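Local coordinates for protein putative polyketide synthase (Brevibacillus brevis, PDB 5HU7) that probably dehydrates beta-hydroxyacyl chains carried on an acyl carrier protein, acting as the dehydratase domain of a trans-AT polyketide synthase, at residues H13-K18 / Y55-R60; A259-S264 / A274-E279. All blocks are in the same frame, centred on the assembly; numbering follows the deposited sequence.

Interaction 1 (H13-K18 / Y55-R60)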
loop_
_atom_site.group_PDB
_atom_site.type_symbol
_atom_site.label_atom_id
_atom_site.label_comp_id
_atom_site.label_asym_id
_atom_site.label_seq_id
_atom_site.Cartn_x
_atom_site.Cartn_y
_atom_site.Cartn_z
ATOM N N HIS A 13 4.078 -8.923 -0.077
ATOM C CA HIS A 13 4.849 -9.993 0.522
ATOM C C HIS A 13 3.859 -11.084 0.981
ATOM O O HIS A 13 2.705 -10.747 1.265
ATOM C CB HIS A 13 5.608 -9.359 1.709
ATOM C CG HIS A 13 6.373 -10.292 2.587
ATOM N ND1 HIS A 13 5.740 -11.029 3.582
ATOM C CD2 HIS A 13 7.694 -10.554 2.623
ATOM C CE1 HIS A 13 6.694 -11.731 4.165
ATOM N NE2 HIS A 13 7.887 -11.491 3.611
ATOM N N PRO A 14 4.251 -12.378 1.105
ATOM C CA PRO A 14 3.281 -13.397 1.560
ATOM C C PRO A 14 2.507 -13.046 2.841
ATOM O O PRO A 14 1.347 -13.406 2.981
ATOM C CB PRO A 14 4.167 -14.636 1.758
ATOM C CG PRO A 14 5.250 -14.456 0.776
ATOM C CD PRO A 14 5.563 -12.998 0.814
ATOM N N LEU A 15 3.127 -12.296 3.748
ATOM C CA LEU A 15 2.500 -11.910 4.996
ATOM C C LEU A 15 2.034 -10.467 5.032
ATOM O O LEU A 15 1.394 -10.120 6.005
ATOM C CB LEU A 15 3.457 -12.209 6.153
ATOM C CG LEU A 15 3.867 -13.672 6.321
ATOM C CD1 LEU A 15 4.671 -13.859 7.571
ATOM C CD2 LEU A 15 2.657 -14.571 6.381
ATOM N N LEU A 16 2.357 -9.628 4.025
ATOM C CA LEU A 16 1.915 -8.213 3.962
ATOM C C LEU A 16 1.198 -8.065 2.675
ATOM O O LEU A 16 1.852 -7.889 1.658
ATOM C CB LEU A 16 3.065 -7.209 3.883
ATOM C CG LEU A 16 3.831 -6.800 5.055
ATOM C CD1 LEU A 16 4.587 -5.574 4.700
ATOM C CD2 LEU A 16 2.942 -6.549 6.269
ATOM N N HIS A 17 -0.107 -8.075 2.685
ATOM C CA HIS A 17 -0.836 -8.034 1.424
ATOM C C HIS A 17 -0.986 -6.630 0.869
ATOM O O HIS A 17 -0.801 -6.431 -0.331
ATOM C CB HIS A 17 -2.186 -8.754 1.579
ATOM C CG HIS A 17 -2.021 -10.165 2.058
ATOM N ND1 HIS A 17 -3.092 -10.903 2.516
ATOM C CD2 HIS A 17 -0.908 -10.937 2.102
ATOM C CE1 HIS A 17 -2.591 -12.080 2.857
ATOM N NE2 HIS A 17 -1.272 -12.120 2.673
ATOM N N LYS A 18 -1.268 -5.656 1.721
ATOM C CA LYS A 18 -1.490 -4.287 1.260
ATOM C C LYS A 18 -1.028 -3.246 2.216
ATOM O O LYS A 18 -1.094 -3.435 3.419
ATOM C CB LYS A 18 -3.007 -4.025 1.026
ATOM C CG LYS A 18 -3.605 -4.639 -0.227
ATOM C CD LYS A 18 -3.005 -4.035 -1.511
ATOM C CE LYS A 18 -3.809 -4.320 -2.762
ATOM N NZ LYS A 18 -3.826 -5.763 -3.109
ATOM N N TYR A 55 5.422 -13.916 12.993
ATOM C CA TYR A 55 5.362 -12.598 13.611
ATOM C C TYR A 55 6.622 -11.796 13.314
ATOM O O TYR A 55 6.536 -10.591 13.107
ATOM C CB TYR A 55 5.234 -12.726 15.137
ATOM C CG TYR A 55 3.919 -13.285 15.628
ATOM C CD1 TYR A 55 2.777 -12.485 15.691
ATOM C CD2 TYR A 55 3.845 -14.564 16.154
ATOM C CE1 TYR A 55 1.595 -12.956 16.274
ATOM C CE2 TYR A 55 2.666 -15.053 16.711
ATOM C CZ TYR A 55 1.556 -14.232 16.805
ATOM O OH TYR A 55 0.410 -14.694 17.381
ATOM N N LEU A 56 7.790 -12.453 13.303
ATOM C CA LEU A 56 9.060 -11.784 13.050
ATOM C C LEU A 56 9.223 -11.416 11.604
ATOM O O LEU A 56 9.684 -10.322 11.280
ATOM C CB LEU A 56 10.205 -12.676 13.485
ATOM C CG LEU A 56 10.212 -13.124 14.961
ATOM C CD1 LEU A 56 11.328 -14.131 15.180
ATOM C CD2 LEU A 56 10.358 -11.964 15.880
ATOM N N GLU A 57 8.879 -12.348 10.735
ATOM C CA GLU A 57 8.903 -12.182 9.273
ATOM C C GLU A 57 7.939 -11.062 8.805
ATOM O O GLU A 57 8.330 -10.239 7.987
ATOM C CB GLU A 57 8.558 -13.520 8.603
ATOM C CG GLU A 57 8.659 -13.554 7.100
ATOM C CD GLU A 57 9.961 -13.060 6.516
ATOM O OE1 GLU A 57 11.015 -13.348 7.113
ATOM O OE2 GLU A 57 9.937 -12.356 5.481
ATOM N N MET A 58 6.714 -11.016 9.365
ATOM C CA MET A 58 5.716 -9.978 9.059
ATOM C C MET A 58 6.217 -8.590 9.494
ATOM O O MET A 58 6.159 -7.647 8.726
ATOM C CB MET A 58 4.367 -10.286 9.728
ATOM C CG MET A 58 3.221 -9.520 9.128
ATOM S SD MET A 58 1.649 -9.591 10.034
ATOM C CE MET A 58 1.296 -11.175 9.936
ATOM N N ALA A 59 6.719 -8.481 10.720
ATOM C CA ALA A 59 7.269 -7.238 11.269
ATOM C C ALA A 59 8.461 -6.730 10.462
ATOM O O ALA A 59 8.568 -5.529 10.209
ATOM C CB ALA A 59 7.700 -7.475 12.695
ATOM N N ARG A 60 9.335 -7.644 10.040
ATOM C CA ARG A 60 10.511 -7.316 9.240
ATOM C C ARG A 60 10.108 -6.819 7.864
ATOM O O ARG A 60 10.702 -5.882 7.354
ATOM C CB ARG A 60 11.371 -8.580 9.098
ATOM C CG ARG A 60 12.681 -8.370 8.370
ATOM C CD ARG A 60 13.128 -9.652 7.754
ATOM N NE ARG A 60 12.218 -10.109 6.686
ATOM C CZ ARG A 60 12.206 -9.668 5.428
ATOM N NH1 ARG A 60 13.060 -8.724 5.038
ATOM N NH2 ARG A 60 11.346 -10.171 4.549
#
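A single carboxylate oxygen, Glu57 OE2, is gripped by both the imidazole of His13 and the guanidinium of Arg60, in a wholly buried contact. His13 NE2 donates to Glu57 OE2 over 2.9 Å through the anti lone pair; ring and carboxylate are nearly coplanar, but the bond is bent (142°) and OE2 is tilted slightly out of the imidazole plane. Arg60 NH2 reaches the same oxygen from the syn side, 24° out of the carboxylate plane, at 2.8 Å, a salt bridge one helical turn along, and Glu57 OE1 is held by the backbone N-H groups of Val207 and Phe208. With CG anti to the backbone N (chi1 174°), the His13 ring is directed at the helix, while ND1 accepts the Leu15 N-H at 2.9 Å within the type I turn from His13 to Leu16. Beside this polar cluster, Leu15 lays CB against Met58 CG (4.0 Å) and CD1 against Glu57 CG (4.0 Å), and Leu16 CD2 touches Met58 CG at 4.1 Å. The turn packs on helix 52-65, the central helix of the first hot-dog fold. With ND1 accepting and NE2 donating, the bonding is consistent with a neutral His13 and an ionised Glu57 balanced by Arg60.

Interaction 2 (A259-S264 / A274-E279)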
loop_
_atom_site.group_PDB
_atom_site.type_symbol
_atom_site.label_atom_id
_atom_site.label_comp_id
_atom_site.label_asym_id
_atom_site.label_seq_id
_atom_site.Cartn_x
_atom_site.Cartn_y
_atom_site.Cartn_z
ATOM N N ALA A 259 21.648 -24.625 12.339
ATOM C CA ALA A 259 21.221 -23.827 13.478
ATOM C C ALA A 259 22.030 -24.283 14.688
ATOM O O ALA A 259 22.048 -25.467 14.994
ATOM C CB ALA A 259 19.729 -24.022 13.739
ATOM N N LEU A 260 22.763 -23.374 15.311
ATOM C CA LEU A 260 23.505 -23.649 16.536
ATOM C C LEU A 260 22.631 -23.122 17.658
ATOM O O LEU A 260 22.275 -21.961 17.617
ATOM C CB LEU A 260 24.853 -22.943 16.544
ATOM C CG LEU A 260 25.709 -23.131 17.816
ATOM C CD1 LEU A 260 26.143 -24.549 17.984
ATOM C CD2 LEU A 260 26.904 -22.254 17.775
ATOM N N ILE A 261 22.230 -23.975 18.608
ATOM C CA ILE A 261 21.344 -23.577 19.692
ATOM C C ILE A 261 22.090 -23.782 20.994
ATOM O O ILE A 261 22.686 -24.835 21.207
ATOM C CB ILE A 261 20.018 -24.395 19.688
ATOM C CG1 ILE A 261 19.266 -24.297 18.336
ATOM C CG2 ILE A 261 19.099 -23.943 20.826
ATOM C CD1 ILE A 261 18.458 -25.523 18.026
ATOM N N ARG A 262 22.008 -22.781 21.876
ATOM C CA ARG A 262 22.648 -22.764 23.187
ATOM C C ARG A 262 21.680 -22.130 24.180
ATOM O O ARG A 262 20.716 -21.463 23.787
ATOM C CB ARG A 262 23.887 -21.832 23.155
ATOM C CG ARG A 262 25.053 -22.246 22.256
ATOM C CD ARG A 262 26.162 -21.214 22.411
ATOM N NE ARG A 262 27.299 -21.363 21.484
ATOM C CZ ARG A 262 28.333 -22.193 21.634
ATOM N NH1 ARG A 262 28.384 -23.025 22.673
ATOM N NH2 ARG A 262 29.316 -22.212 20.733
ATOM N N PHE A 263 22.005 -22.234 25.456
ATOM C CA PHE A 263 21.281 -21.521 26.508
ATOM C C PHE A 263 21.929 -20.156 26.587
ATOM O O PHE A 263 23.159 -20.068 26.497
ATOM C CB PHE A 263 21.440 -22.181 27.871
ATOM C CG PHE A 263 20.679 -23.460 27.987
ATOM C CD1 PHE A 263 19.292 -23.447 28.119
ATOM C CD2 PHE A 263 21.340 -24.687 27.934
ATOM C CE1 PHE A 263 18.577 -24.640 28.189
ATOM C CE2 PHE A 263 20.634 -25.871 28.051
ATOM C CZ PHE A 263 19.252 -25.841 28.171
ATOM N N SER A 264 21.114 -19.098 26.765
ATOM C CA SER A 264 21.621 -17.722 26.880
ATOM C C SER A 264 22.281 -17.557 28.253
ATOM O O SER A 264 21.801 -18.148 29.227
ATOM C CB SER A 264 20.493 -16.712 26.654
ATOM O OG SER A 264 19.664 -16.590 27.794
ATOM N N ALA A 274 13.007 -21.471 29.904
ATOM C CA ALA A 274 14.230 -21.749 29.127
ATOM C C ALA A 274 14.562 -20.646 28.110
ATOM O O ALA A 274 13.782 -20.466 27.170
ATOM C CB ALA A 274 14.085 -23.070 28.403
ATOM N N THR A 275 15.673 -19.863 28.326
ATOM C CA THR A 275 16.061 -18.804 27.391
ATOM C C THR A 275 17.217 -19.256 26.490
ATOM O O THR A 275 18.231 -19.736 26.986
ATOM C CB THR A 275 16.326 -17.515 28.155
ATOM O OG1 THR A 275 15.147 -17.202 28.903
ATOM C CG2 THR A 275 16.623 -16.368 27.249
ATOM N N LEU A 276 17.075 -19.048 25.174
ATOM C CA LEU A 276 18.052 -19.527 24.210
ATOM C C LEU A 276 18.673 -18.487 23.315
ATOM O O LEU A 276 18.071 -17.452 23.022
ATOM C CB LEU A 276 17.389 -20.575 23.301
ATOM C CG LEU A 276 16.646 -21.683 24.005
ATOM C CD1 LEU A 276 15.907 -22.506 23.039
ATOM C CD2 LEU A 276 17.616 -22.572 24.807
ATOM N N ASP A 277 19.868 -18.822 22.818
ATOM C CA ASP A 277 20.580 -18.098 21.787
ATOM C C ASP A 277 20.618 -19.051 20.574
ATOM O O ASP A 277 20.956 -20.224 20.742
ATOM C CB ASP A 277 21.982 -17.740 22.226
ATOM C CG ASP A 277 22.061 -16.716 23.347
ATOM O OD1 ASP A 277 20.992 -16.116 23.702
ATOM O OD2 ASP A 277 23.195 -16.439 23.813
ATOM N N ILE A 278 20.187 -18.567 19.390
ATOM C CA ILE A 278 20.135 -19.341 18.163
ATOM C C ILE A 278 20.873 -18.588 17.084
ATOM O O ILE A 278 20.539 -17.437 16.809
ATOM C CB ILE A 278 18.674 -19.635 17.736
ATOM C CG1 ILE A 278 17.922 -20.351 18.859
ATOM C CG2 ILE A 278 18.621 -20.486 16.450
ATOM C CD1 ILE A 278 16.462 -20.649 18.573
ATOM N N GLU A 279 21.834 -19.258 16.437
ATOM C CA GLU A 279 22.574 -18.729 15.304
ATOM C C GLU A 279 22.266 -19.611 14.100
ATOM O O GLU A 279 22.381 -20.834 14.191
ATOM C CB GLU A 279 24.074 -18.689 15.599
ATOM C CG GLU A 279 24.415 -17.457 16.408
ATOM C CD GLU A 279 25.577 -17.573 17.367
ATOM O OE1 GLU A 279 25.618 -18.549 18.145
ATOM O OE2 GLU A 279 26.427 -16.661 17.377
HETATM O O HOH W 1 23.986 -20.180 19.512
#
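Ile261, Leu276 and Ile278 form the apolar centre of this antiparallel strand pair in the second hot-dog fold, with Ile261 and Leu276 meeting helix 212-227. Ile261 CG1 faces Ile278 CG1 at 4.2 Å across a non-hydrogen-bonded pair, and Ile261 CG2 meets Leu276 CD1 at 4.1 Å. Further along, Phe263 lies side by side with Leu276, its CD1 3.8 Å from Leu276 CD2. Two hydrogen-bonded pairs, Leu260 with Glu279 and Arg262 with Asp277, each exchange reciprocal backbone bonds; a fifth bond runs from Ser264 N to Thr275 O, 3.0 Å long and nearly straight at 174°, where the chain leaves strand 258-263. Here Asp277 OD1 abuts Ser264 CB and accepts a hydrogen bond from Gly293 N on the adjoining strand. The side chains of Leu260, Arg262, Asp277 and Glu279 share the other face. With CG anti to the carbonyl carbon (chi1 -81°) and a bend at chi2, the Glu279 carboxylate lies alongside Leu260, whose CD2 is 3.9 Å from Glu279 OE1, and OE2 makes a salt bridge with Arg290. At this polar edge a water is placed to bridge the strands, 2.7 Å from Glu279 OE1 and 3.1 Å from Leu260 O.

The two interactions lie on opposite sides of the chain's centre, their own centres about 24 Å apart, and they share no helix or strand. Interaction 1 fixes an N-terminal turn to the helix of the first hot-dog unit and is buried throughout; its charged groups are probably balanced by one another, with backbone N-H groups holding the carboxylate. Interaction 2 joins neighbouring strands of the second unit and is only partly buried: backbone hydrogen bonds carry it, one face is apolar and the other mixes aliphatic with charged side chains. A glutamate features in both, gripped across the contact in 13-18/55-60 but tied chiefly to an arginine of the next strand in 259-264/274-279.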